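PDB 3K11: putative glycosyl hydrolase from Bacteroides thetaiotaomicron VPI-5482, which is of unproven function but probably acts as a family 88 glycoside hydrolase, a group that cleaves unsaturated uronic acid residues from oligosaccharides. Local coordinates for residues A70-G75 against S133-I138; F113-A118 against L164-L169; A271-C276 against Y332-A337. One frame throughout, in Å; residues are numbered along the deposited sequence.

Interaction 1 (A70-G75 against S133-I138); sequences AQLERG and SQLLQI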
loop_
_atom_site.group_PDB
_atom_site.type_symbol
_atom_site.label_atom_id
_atom_site.label_comp_id
_atom_site.label_asym_id
_atom_site.label_seq_id
_atom_site.Cartn_x
_atom_site.Cartn_y
_atom_site.Cartn_z
ATOM N N ALA A 70 52.195 1.732 13.398
ATOM C CA ALA A 70 51.759 2.315 12.119
ATOM C C ALA A 70 50.313 1.957 11.807
ATOM O O ALA A 70 49.883 0.803 12.046
ATOM C CB ALA A 70 52.680 1.838 10.987
ATOM N N GLN A 71 49.553 2.941 11.284
ATOM C CA GLN A 71 48.226 2.690 10.802
ATOM C C GLN A 71 47.948 3.637 9.640
ATOM O O GLN A 71 48.599 4.669 9.503
ATOM C CB GLN A 71 47.191 2.907 11.889
ATOM C CG GLN A 71 47.113 4.339 12.367
ATOM C CD GLN A 71 45.988 4.599 13.333
ATOM O OE1 GLN A 71 45.392 3.669 13.896
ATOM N NE2 GLN A 71 45.669 5.873 13.515
ATOM N N LEU A 72 46.956 3.312 8.847
ATOM C CA LEU A 72 46.489 4.249 7.834
ATOM C C LEU A 72 45.864 5.428 8.589
ATOM O O LEU A 72 45.140 5.230 9.574
ATOM C CB LEU A 72 45.454 3.574 6.941
ATOM C CG LEU A 72 45.886 2.323 6.158
ATOM C CD1 LEU A 72 44.788 1.854 5.281
ATOM C CD2 LEU A 72 47.182 2.643 5.363
ATOM N N GLU A 73 46.157 6.639 8.155
ATOM C CA GLU A 73 45.581 7.830 8.775
ATOM C C GLU A 73 44.059 7.743 8.721
ATOM O O GLU A 73 43.476 7.432 7.663
ATOM C CB GLU A 73 46.069 9.096 8.043
ATOM C CG GLU A 73 45.498 10.350 8.672
ATOM C CD GLU A 73 45.955 11.608 8.034
ATOM O OE1 GLU A 73 46.604 11.542 6.982
ATOM O OE2 GLU A 73 45.607 12.675 8.581
ATOM N N ARG A 74 43.391 8.025 9.837
ATOM C CA ARG A 74 41.963 7.870 9.862
ATOM C C ARG A 74 41.274 9.145 9.405
ATOM O O ARG A 74 41.315 10.148 10.094
ATOM C CB ARG A 74 41.514 7.521 11.269
ATOM C CG ARG A 74 42.179 6.308 11.885
ATOM C CD ARG A 74 41.892 5.130 11.119
ATOM N NE ARG A 74 42.109 3.863 11.828
ATOM C CZ ARG A 74 42.895 2.862 11.426
ATOM N NH1 ARG A 74 43.730 2.983 10.398
ATOM N NH2 ARG A 74 42.864 1.723 12.086
ATOM N N GLY A 75 40.695 9.122 8.227
ATOM C CA GLY A 75 39.798 10.190 7.763
ATOM C C GLY A 75 38.389 9.727 8.081
ATOM O O GLY A 75 38.223 8.770 8.814
ATOM N N SER A 133 44.057 -3.028 11.981
ATOM C CA SER A 133 42.905 -3.832 11.591
ATOM C C SER A 133 42.429 -3.557 10.159
ATOM O O SER A 133 41.854 -4.439 9.510
ATOM C CB SER A 133 41.764 -3.575 12.554
ATOM O OG SER A 133 41.382 -2.211 12.478
ATOM N N GLN A 134 42.667 -2.350 9.633
ATOM C CA GLN A 134 42.259 -2.053 8.254
ATOM C C GLN A 134 43.104 -2.854 7.284
ATOM O O GLN A 134 42.659 -3.236 6.191
ATOM C CB GLN A 134 42.367 -0.547 7.958
ATOM C CG GLN A 134 41.327 0.282 8.715
ATOM C CD GLN A 134 41.198 1.715 8.200
ATOM O OE1 GLN A 134 41.575 2.011 7.065
ATOM N NE2 GLN A 134 40.630 2.603 9.031
ATOM N N LEU A 135 44.349 -3.107 7.661
ATOM C CA LEU A 135 45.214 -3.903 6.815
ATOM C C LEU A 135 44.896 -5.385 6.905
ATOM O O LEU A 135 45.094 -6.129 5.932
ATOM C CB LEU A 135 46.697 -3.605 7.086
ATOM C CG LEU A 135 47.224 -2.520 6.158
ATOM C CD1 LEU A 135 47.295 -3.046 4.719
ATOM C CD2 LEU A 135 46.502 -1.155 6.249
ATOM N N LEU A 136 44.403 -5.831 8.047
ATOM C CA LEU A 136 43.998 -7.218 8.145
ATOM C C LEU A 136 42.796 -7.530 7.241
ATOM O O LEU A 136 42.628 -8.664 6.781
ATOM C CB LEU A 136 43.734 -7.610 9.615
ATOM C CG LEU A 136 45.017 -7.632 10.470
ATOM C CD1 LEU A 136 44.623 -7.969 11.880
ATOM C CD2 LEU A 136 46.090 -8.594 9.968
ATOM N N GLN A 137 41.975 -6.522 6.960
ATOM C CA GLN A 137 40.830 -6.695 6.093
ATOM C C GLN A 137 41.338 -6.943 4.667
ATOM O O GLN A 137 40.825 -7.803 3.965
ATOM C CB GLN A 137 39.930 -5.452 6.125
ATOM C CG GLN A 137 38.681 -5.666 5.347
ATOM C CD GLN A 137 37.700 -4.514 5.341
ATOM O OE1 GLN A 137 38.097 -3.344 5.293
ATOM N NE2 GLN A 137 36.408 -4.842 5.312
ATOM N N ILE A 138 42.356 -6.185 4.282
ATOM C CA ILE A 138 42.947 -6.262 2.945
ATOM C C ILE A 138 43.736 -7.530 2.808
ATOM O O ILE A 138 43.653 -8.214 1.795
ATOM C CB ILE A 138 43.865 -5.036 2.674
ATOM C CG1 ILE A 138 43.004 -3.755 2.623
ATOM C CG2 ILE A 138 44.699 -5.227 1.389
ATOM C CD1 ILE A 138 43.726 -2.444 2.880
#
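Strand 70-72, at one border of a small three-stranded antiparallel sheet, and the loop that follows it meet the first turn of helix 133-139, with Leu-72 and Arg-74 set against Gln-134 and Leu-135. The polar half of the contact is a stack of two flat groups. The guanidinium of Arg-74 and the carboxamide of Gln-134 come from opposite directions and overlap with their planes 19° apart. NE2 of Gln-134 sits 3.3 Å from CZ of Arg-74, above one face and displaced toward the rim. Both groups present N-H donors here, so the pair is held by face-to-face packing and not by a bond between them. The other face of the guanidinium is covered by OE1 of Gln-71, 3.6 Å above the plane. A bend at chi2 (-62°) brings the arginine chain back toward its own strand, where NH1 gives a bent hydrogen bond of 2.8 Å to Leu-72 O, while NH2 forms a salt bridge with Asp-132. Arg-74 also packs on Ser-9 of a second subunit. A leucine in place of Arg-74 would probably leave Asp-132 without its cationic mate and the Gln-134 amide free to turn. Beside the polar stack is an apolar pair. Leu-72 and Leu-135 cross at about a right angle, with CD2 of Leu-135 lodged 3.5 Å from Leu-72 CG, and Leu-72 CD1 also reaches OE1 of Gln-134 at 3.7 Å. Asp-132 ties the two elements together once more, accepting hydrogen bonds from the backbone N of Leu-72 and of Gln-134. The contact rests on helix 101-128, where Leu-72 touches Phe-113 and Leu-135 touches Phe-121, and backbone hydrogen bonds pair Gln-71 with Val-52 of strand 51-53.

Interaction 2 (F113-A118 against L164-L169); sequences FLAEVA and LPVDGL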
loop_
_atom_site.group_PDB
_atom_site.type_symbol
_atom_site.label_atom_id
_atom_site.label_comp_id
_atom_site.label_asym_id
_atom_site.label_seq_id
_atom_site.Cartn_x
_atom_site.Cartn_y
_atom_site.Cartn_z
ATOM N N PHE A 113 48.876 3.437 -3.454
ATOM C CA PHE A 113 49.251 3.575 -2.069
ATOM C C PHE A 113 49.002 2.256 -1.357
ATOM O O PHE A 113 49.854 1.765 -0.645
ATOM C CB PHE A 113 48.430 4.695 -1.408
ATOM C CG PHE A 113 48.518 4.704 0.105
ATOM C CD1 PHE A 113 49.700 5.087 0.732
ATOM C CD2 PHE A 113 47.445 4.328 0.882
ATOM C CE1 PHE A 113 49.794 5.105 2.117
ATOM C CE2 PHE A 113 47.518 4.341 2.262
ATOM C CZ PHE A 113 48.696 4.730 2.885
ATOM N N LEU A 114 47.824 1.684 -1.525
ATOM C CA LEU A 114 47.530 0.403 -0.879
ATOM C C LEU A 114 48.485 -0.697 -1.368
ATOM O O LEU A 114 48.948 -1.513 -0.565
ATOM C CB LEU A 114 46.084 0.002 -1.117
ATOM C CG LEU A 114 45.015 0.851 -0.411
ATOM C CD1 LEU A 114 43.626 0.377 -0.843
ATOM C CD2 LEU A 114 45.181 0.825 1.123
ATOM N N ALA A 115 48.762 -0.724 -2.671
ATOM C CA ALA A 115 49.739 -1.706 -3.245
ATOM C C ALA A 115 51.130 -1.534 -2.658
ATOM O O ALA A 115 51.858 -2.512 -2.398
ATOM C CB ALA A 115 49.797 -1.573 -4.789
ATOM N N GLU A 116 51.521 -0.285 -2.462
ATOM C CA GLU A 116 52.820 0.011 -1.927
ATOM C C GLU A 116 52.932 -0.430 -0.479
ATOM O O GLU A 116 53.928 -1.024 -0.107
ATOM C CB GLU A 116 53.063 1.504 -1.993
ATOM C CG GLU A 116 54.423 1.907 -1.477
ATOM C CD GLU A 116 54.592 3.398 -1.460
ATOM O OE1 GLU A 116 53.574 4.140 -1.557
ATOM O OE2 GLU A 116 55.750 3.812 -1.319
ATOM N N VAL A 117 51.937 -0.089 0.347
ATOM C CA VAL A 117 52.088 -0.313 1.792
ATOM C C VAL A 117 51.690 -1.699 2.260
ATOM O O VAL A 117 52.199 -2.167 3.274
ATOM C CB VAL A 117 51.363 0.793 2.652
ATOM C CG1 VAL A 117 51.913 2.197 2.298
ATOM C CG2 VAL A 117 49.864 0.712 2.535
ATOM N N ALA A 118 50.819 -2.377 1.526
ATOM C CA ALA A 118 50.320 -3.689 1.960
ATOM C C ALA A 118 51.417 -4.679 2.369
ATOM O O ALA A 118 51.338 -5.291 3.447
ATOM C CB ALA A 118 49.394 -4.291 0.910
ATOM N N LEU A 164 49.366 -0.305 -13.298
ATOM C CA LEU A 164 48.764 -0.262 -11.949
ATOM C C LEU A 164 49.143 -1.543 -11.200
ATOM O O LEU A 164 48.695 -2.640 -11.577
ATOM C CB LEU A 164 47.244 -0.142 -12.076
ATOM C CG LEU A 164 46.512 0.035 -10.753
ATOM C CD1 LEU A 164 46.860 1.373 -10.090
ATOM C CD2 LEU A 164 44.968 -0.121 -10.932
ATOM N N PRO A 165 49.973 -1.438 -10.144
ATOM C CA PRO A 165 50.542 -2.651 -9.573
ATOM C C PRO A 165 49.668 -3.366 -8.529
ATOM O O PRO A 165 50.143 -3.724 -7.442
ATOM C CB PRO A 165 51.874 -2.141 -9.002
ATOM C CG PRO A 165 51.515 -0.819 -8.497
ATOM C CD PRO A 165 50.506 -0.239 -9.468
ATOM N N VAL A 166 48.430 -3.670 -8.913
ATOM C CA VAL A 166 47.444 -4.253 -8.002
ATOM C C VAL A 166 47.198 -5.754 -8.211
ATOM O O VAL A 166 46.311 -6.341 -7.574
ATOM C CB VAL A 166 46.112 -3.481 -8.062
ATOM C CG1 VAL A 166 46.248 -2.084 -7.460
ATOM C CG2 VAL A 166 45.518 -3.452 -9.470
ATOM N N ASP A 167 48.031 -6.424 -9.010
ATOM C CA ASP A 167 47.789 -7.849 -9.241
ATOM C C ASP A 167 47.893 -8.650 -7.955
ATOM O O ASP A 167 47.098 -9.551 -7.744
ATOM C CB ASP A 167 48.731 -8.448 -10.272
ATOM C CG ASP A 167 48.364 -9.904 -10.585
ATOM O OD1 ASP A 167 47.264 -10.136 -11.124
ATOM O OD2 ASP A 167 49.148 -10.811 -10.231
ATOM N N GLY A 168 48.846 -8.331 -7.083
ATOM C CA GLY A 168 48.967 -9.099 -5.843
ATOM C C GLY A 168 47.711 -8.978 -4.989
ATOM O O GLY A 168 47.186 -9.979 -4.456
ATOM N N LEU A 169 47.158 -7.769 -4.915
ATOM C CA LEU A 169 45.941 -7.558 -4.126
ATOM C C LEU A 169 44.751 -8.269 -4.759
ATOM O O LEU A 169 43.952 -8.869 -4.055
ATOM C CB LEU A 169 45.637 -6.059 -3.960
ATOM C CG LEU A 169 46.654 -5.278 -3.107
ATOM C CD1 LEU A 169 46.542 -3.796 -3.352
ATOM C CD2 LEU A 169 46.371 -5.604 -1.662
#
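Leu-169 lays its two methyl groups against helix 101-128, covering the backbone of Ala-115 with one and the methyl of Ala-118 with the other. The contact joins two helices of what is probably an (alpha/alpha)6 barrel, as in other family 88 enzymes: 101-128 supplies the flat surface and 167-180 arrives with its first turn. CD1 of Leu-169 comes within 3.8 Å of Ala-115 CA and also lies 4.4 Å from Leu-114 CB, so it rests on main chain as much as on side chains. CD2 approaches Ala-118 CB more loosely, at 4.2 Å. With CG beside the backbone N (chi1 -67°) the branch of the leucine is carried to the helix, and chi2 of 162° turns CD1 to Ala-115 and CD2 to Ala-118, about one turn apart on helix 101-128. Small residues at these two positions let the leucine approach the helix backbone closely. Ahead of the helix, Pro-165 is the centre of an inverse gamma turn, closed by a weak hydrogen bond of 2.9 Å from Val-166 N to Leu-164 O. Val-166 occupies the N-cap position, and its CG1 makes a distant contact with Ala-115 CB. The chain thus turns directly beside Ala-115, which meets the turn and the first helical turn together. Around this core, Met-154 of helix 148-160 touches both Val-166 and Leu-169, and Ile-138 of helix 133-139 packs on Leu-114 and Leu-169. OD1 of Asp-167 is hydrogen-bonded to Gln-171 and to the hydroxyl of Tyr-217. The closest approach between the two segments is made by the Ala-115 methyl, whose CB lies 3.4 Å from the carbonyl oxygen of Pro-165 and 4.2 Å from the ring atom CG of the same proline.

Interaction 3 (A271-C276 against Y332-A337); sequences ALLTAC and YVYCLA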
loop_
_atom_site.group_PDB
_atom_site.type_symbol
_atom_site.label_atom_id
_atom_site.label_comp_id
_atom_site.label_asym_id
_atom_site.label_seq_id
_atom_site.Cartn_x
_atom_site.Cartn_y
_atom_site.Cartn_z
ATOM N N ALA A 271 21.190 -5.606 -5.772
ATOM C CA ALA A 271 20.750 -6.637 -6.722
ATOM C C ALA A 271 20.584 -6.020 -8.116
ATOM O O ALA A 271 20.908 -6.641 -9.134
ATOM C CB ALA A 271 19.400 -7.236 -6.286
ATOM N N LEU A 272 20.058 -4.803 -8.171
ATOM C CA LEU A 272 19.885 -4.095 -9.462
ATOM C C LEU A 272 21.239 -3.761 -10.064
ATOM O O LEU A 272 21.469 -3.923 -11.276
ATOM C CB LEU A 272 19.034 -2.825 -9.246
ATOM C CG LEU A 272 18.335 -2.242 -10.508
ATOM C CD1 LEU A 272 17.311 -3.230 -11.151
ATOM C CD2 LEU A 272 17.688 -0.895 -10.171
ATOM N N LEU A 273 22.152 -3.330 -9.189
ATOM C CA LEU A 273 23.525 -2.978 -9.589
ATOM C C LEU A 273 24.291 -4.202 -10.031
ATOM O O LEU A 273 25.088 -4.128 -10.979
ATOM C CB LEU A 273 24.225 -2.204 -8.447
ATOM C CG LEU A 273 25.625 -1.640 -8.653
ATOM C CD1 LEU A 273 25.813 -0.926 -9.937
ATOM C CD2 LEU A 273 25.993 -0.729 -7.472
ATOM N N THR A 274 24.081 -5.326 -9.360
ATOM C CA THR A 274 24.704 -6.589 -9.791
ATOM C C THR A 274 24.312 -6.957 -11.210
ATOM O O THR A 274 25.151 -7.328 -12.041
ATOM C CB THR A 274 24.284 -7.742 -8.868
ATOM O OG1 THR A 274 24.746 -7.443 -7.554
ATOM C CG2 THR A 274 24.919 -9.058 -9.304
ATOM N N ALA A 275 23.022 -6.857 -11.514
ATOM C CA ALA A 275 22.558 -7.113 -12.884
ATOM C C ALA A 275 23.257 -6.190 -13.877
ATOM O O ALA A 275 23.679 -6.631 -14.937
ATOM C CB ALA A 275 21.045 -6.965 -12.944
ATOM N N CYS A 276 23.393 -4.892 -13.556
ATOM C CA CYS A 276 24.136 -3.968 -14.423
ATOM C C CYS A 276 25.593 -4.363 -14.572
ATOM O O CYS A 276 26.092 -4.372 -15.681
ATOM C CB CYS A 276 24.057 -2.528 -13.887
ATOM S SG CYS A 276 22.397 -1.795 -13.978
ATOM N N TYR A 332 19.517 3.272 -7.544
ATOM C CA TYR A 332 18.497 3.122 -8.571
ATOM C C TYR A 332 18.671 4.108 -9.694
ATOM O O TYR A 332 18.493 3.765 -10.876
ATOM C CB TYR A 332 17.095 3.250 -8.029
ATOM C CG TYR A 332 16.780 2.243 -6.927
ATOM C CD1 TYR A 332 17.207 0.921 -7.004
ATOM C CD2 TYR A 332 16.002 2.598 -5.853
ATOM C CE1 TYR A 332 16.895 0.010 -5.995
ATOM C CE2 TYR A 332 15.684 1.681 -4.834
ATOM C CZ TYR A 332 16.150 0.403 -4.912
ATOM O OH TYR A 332 15.877 -0.509 -3.901
ATOM N N VAL A 333 18.973 5.343 -9.348
ATOM C CA VAL A 333 19.213 6.372 -10.400
ATOM C C VAL A 333 20.357 5.919 -11.324
ATOM O O VAL A 333 20.247 6.031 -12.541
ATOM C CB VAL A 333 19.516 7.761 -9.782
ATOM C CG1 VAL A 333 20.009 8.784 -10.839
ATOM C CG2 VAL A 333 18.236 8.311 -9.055
ATOM N N TYR A 334 21.456 5.458 -10.743
ATOM C CA TYR A 334 22.559 4.966 -11.556
ATOM C C TYR A 334 22.058 3.845 -12.458
ATOM O O TYR A 334 22.342 3.827 -13.653
ATOM C CB TYR A 334 23.756 4.441 -10.747
ATOM C CG TYR A 334 24.644 3.604 -11.650
ATOM C CD1 TYR A 334 25.479 4.206 -12.587
ATOM C CD2 TYR A 334 24.601 2.211 -11.629
ATOM C CE1 TYR A 334 26.236 3.439 -13.446
ATOM C CE2 TYR A 334 25.353 1.431 -12.528
ATOM C CZ TYR A 334 26.170 2.066 -13.419
ATOM O OH TYR A 334 26.952 1.346 -14.294
ATOM N N CYS A 335 21.407 2.852 -11.863
ATOM C CA CYS A 335 21.018 1.699 -12.653
ATOM C C CYS A 335 20.106 2.063 -13.807
ATOM O O CYS A 335 20.212 1.504 -14.882
ATOM C CB CYS A 335 20.313 0.677 -11.802
ATOM S SG CYS A 335 21.485 -0.086 -10.616
ATOM N N LEU A 336 19.162 2.952 -13.542
ATOM C CA LEU A 336 18.187 3.335 -14.553
ATOM C C LEU A 336 18.835 4.131 -15.666
ATOM O O LEU A 336 18.623 3.827 -16.858
ATOM C CB LEU A 336 17.029 4.091 -13.913
ATOM C CG LEU A 336 16.108 3.325 -12.979
ATOM C CD1 LEU A 336 15.181 4.325 -12.219
ATOM C CD2 LEU A 336 15.314 2.153 -13.704
ATOM N N ALA A 337 19.669 5.114 -15.317
ATOM C CA ALA A 337 20.364 5.912 -16.348
ATOM C C ALA A 337 21.261 5.002 -17.182
ATOM O O ALA A 337 21.328 5.137 -18.416
ATOM C CB ALA A 337 21.171 7.020 -15.691
#
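Cys-335 and Leu-272 bury the most surface where helices 265-281 and 326-342 run side by side, with Cys-276 next. The local axes are 9.5 Å apart and the helix directions differ by 31°, a roughly parallel pairing, consistent with neighbours in one layer of an (alpha/alpha) barrel. CD2 of Leu-272 fits into the notch between Cys-335 and the ring of Tyr-332, tightly against Cys-335 CB at 3.5 Å and 3.7 Å from Tyr-332 CD1. The leucine reaches this notch because its CG swings opposite the backbone N (chi1 -159°), across to the other helix. The sulfur of Cys-335 points into the helix facing it: SG lies 3.6 Å from the backbone N of Leu-273 and is flanked by CB of Leu-272 and of Leu-273. Cys-276, one turn further on, brings its own SG to 3.9 Å from Cys-335 SG, a van der Waals distance that excludes a disulfide. On the other flank, CD1 of Leu-273 packs 3.5 Å from CE2 of Tyr-334, the two side chains crossing at about a right angle. Every residue that touches is buried, and the interface is apolar apart from thiols and backbone. Helix 289-304 covers Leu-272 through Phe-296 and His-299, while Phe-205 of helix 202-217 meets Leu-273. Tyr-332 makes an edge-to-face contact with Trp-313, and Tyr-334 carries the packing on to Trp-405 of helix 400-416.

In the fold
Interactions 1 and 2 form one continuous patch, their centres 14 Å apart, and their segments alternate along the chain. Helix 101-128 is shared packing ground: Leu-72 CD2 meets Phe-113 CE2 at 3.6 Å, and Ile-138 CD1 of helix 133-139 lies 4.0 Å from Leu-114 CD2. Helix 133-139 also touches the start of helix 167-180 directly, Ile-138 CG2 against Leu-169 CD2 at 3.5 Å. Interaction 3 stands apart: its centre is 30 Å from that of interaction 1 and 29 Å from that of interaction 2, with nearest atoms about 17 and 18 Å away. Its centre lies about 8 Å from that of the chain, against about 23 Å for the other two.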